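Local structure of uncharacterized NTF2-like protein (Burkholderia xenovorans LB400, 3FGY) at residues Glu41-Ala45 with Leu57-Ala61. The protein is of unknown function but has an NTF2-like, SnoaL-like fold, a scaffold that in relatives often encloses a small-molecule binding pocket. Sequence-based numbering, arbitrary orientation.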
loop_
_atom_site.group_PDB
_atom_site.type_symbol
_atom_site.label_atom_id
_atom_site.label_comp_id
_atom_site.label_asym_id
_atom_site.label_seq_id
_atom_site.Cartn_x
_atom_site.Cartn_y
_atom_site.Cartn_z
ATOM N N GLU A 41 -3.651 -12.936 7.073
ATOM C CA GLU A 41 -3.695 -14.282 7.684
ATOM C C GLU A 41 -3.312 -15.281 6.622
ATOM O O GLU A 41 -4.135 -15.697 5.779
ATOM C CB GLU A 41 -5.085 -14.570 8.227
ATOM C CG GLU A 41 -5.546 -13.547 9.248
ATOM C CD GLU A 41 -6.909 -13.842 9.795
ATOM O OE1 GLU A 41 -7.515 -14.888 9.445
ATOM O OE2 GLU A 41 -7.367 -12.999 10.591
ATOM N N TRP A 42 -2.016 -15.584 6.605
ATOM C CA TRP A 42 -1.418 -16.445 5.614
ATOM C C TRP A 42 -0.032 -16.773 6.171
ATOM O O TRP A 42 0.385 -16.171 7.166
ATOM C CB TRP A 42 -1.364 -15.792 4.240
ATOM C CG TRP A 42 -0.536 -14.545 4.080
ATOM C CD1 TRP A 42 -0.685 -13.336 4.731
ATOM C CD2 TRP A 42 0.511 -14.351 3.129
ATOM N NE1 TRP A 42 0.217 -12.429 4.246
ATOM C CE2 TRP A 42 0.993 -13.031 3.292
ATOM C CE3 TRP A 42 1.130 -15.178 2.187
ATOM C CZ2 TRP A 42 2.015 -12.518 2.512
ATOM C CZ3 TRP A 42 2.162 -14.661 1.431
ATOM C CH2 TRP A 42 2.570 -13.334 1.574
ATOM N N PRO A 43 0.646 -17.781 5.596
ATOM C CA PRO A 43 1.894 -18.258 6.246
ATOM C C PRO A 43 2.994 -17.225 6.512
ATOM O O PRO A 43 3.783 -17.422 7.455
ATOM C CB PRO A 43 2.383 -19.348 5.290
ATOM C CG PRO A 43 1.138 -19.875 4.686
ATOM C CD PRO A 43 0.282 -18.637 4.463
ATOM N N LEU A 44 3.071 -16.153 5.721
ATOM C CA LEU A 44 4.144 -15.169 5.885
ATOM C C LEU A 44 3.763 -13.982 6.724
ATOM O O LEU A 44 4.623 -13.112 6.980
ATOM C CB LEU A 44 4.681 -14.717 4.529
ATOM C CG LEU A 44 5.132 -15.819 3.562
ATOM C CD1 LEU A 44 5.778 -15.177 2.320
ATOM C CD2 LEU A 44 6.039 -16.868 4.238
ATOM N N ALA A 45 2.504 -13.955 7.183
ATOM C CA ALA A 45 2.041 -12.832 8.003
ATOM C C ALA A 45 2.772 -12.757 9.332
ATOM O O ALA A 45 3.099 -13.781 9.945
ATOM C CB ALA A 45 0.536 -12.912 8.259
ATOM N N LEU A 57 12.318 -15.970 6.818
ATOM C CA LEU A 57 11.196 -15.471 5.999
ATOM C C LEU A 57 11.450 -15.758 4.530
ATOM O O LEU A 57 10.584 -16.316 3.855
ATOM C CB LEU A 57 11.034 -13.968 6.211
ATOM C CG LEU A 57 10.132 -13.217 5.217
ATOM C CD1 LEU A 57 8.684 -13.805 5.234
ATOM C CD2 LEU A 57 10.152 -11.710 5.507
ATOM N N LEU A 58 12.658 -15.431 4.057
ATOM C CA LEU A 58 13.029 -15.674 2.664
ATOM C C LEU A 58 13.001 -17.193 2.336
ATOM O O LEU A 58 12.508 -17.611 1.262
ATOM C CB LEU A 58 14.375 -15.012 2.354
ATOM C CG LEU A 58 14.375 -13.463 2.493
ATOM C CD1 LEU A 58 15.660 -12.843 1.954
ATOM C CD2 LEU A 58 13.178 -12.807 1.846
ATOM N N GLN A 59 13.433 -18.017 3.290
ATOM C CA GLN A 59 13.434 -19.470 3.104
ATOM C C GLN A 59 11.993 -19.984 3.048
ATOM O O GLN A 59 11.622 -20.749 2.162
ATOM C CB GLN A 59 14.217 -20.180 4.222
ATOM C CG GLN A 59 14.262 -21.711 4.099
ATOM C CD GLN A 59 14.933 -22.174 2.843
ATOM O OE1 GLN A 59 15.861 -21.523 2.344
ATOM N NE2 GLN A 59 14.482 -23.321 2.317
ATOM N N LYS A 60 11.176 -19.531 3.988
ATOM C CA LYS A 60 9.800 -19.966 4.043
ATOM C C LYS A 60 9.016 -19.529 2.785
ATOM O O LYS A 60 8.210 -20.305 2.244
ATOM C CB LYS A 60 9.161 -19.447 5.326
ATOM C CG LYS A 60 7.800 -19.998 5.575
ATOM C CD LYS A 60 7.253 -19.546 6.882
ATOM C CE LYS A 60 5.897 -20.142 7.157
ATOM N NZ LYS A 60 5.409 -19.718 8.509
ATOM N N ALA A 61 9.264 -18.311 2.317
ATOM C CA ALA A 61 8.608 -17.807 1.098
ATOM C C ALA A 61 8.960 -18.716 -0.100
ATOM O O ALA A 61 8.072 -19.141 -0.855
ATOM C CB ALA A 61 9.011 -16.378 0.822
#
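Pro43 meets Lys60 twice. Pro43 O accepts a hydrogen bond of 3.0 Å from Lys60 NZ. NZ approaches at a C=O...N angle of 137°, tilted 30° from the carbonyl plane. Pro43 CB also touches Lys60 CE, at 4.1 Å. The lysine reaches this carbonyl because its chain is fully extended, with CG anti to the backbone N (chi1 -172°). NZ has a second partner in the same chain, a salt bridge to the C-terminal carboxylate of Thr135. Pro43 and Leu44 are the central residues of a type I beta turn, Trp42 to Ala45, closed by Ala45 N to Trp42 O at 3.1 Å. In this NTF2-like fold the turn lies in the loop between strands 34-38 and 46-49, and helix 50-64 follows the second strand. Leu44 then reaches the helix with both methyls. Leu44 CD1 packs on Ala61 CB at 3.8 Å. Leu44 CD2 lies against the aliphatic part of Lys60, 3.8 Å from its CG, and the two side chains run past each other in opposite directions. Leu57 CD1 comes within 4.2 Å of Leu44 CB. Leu44 CB sits over the rim of one face of the Trp42 ring, 3.8 Å above its plane.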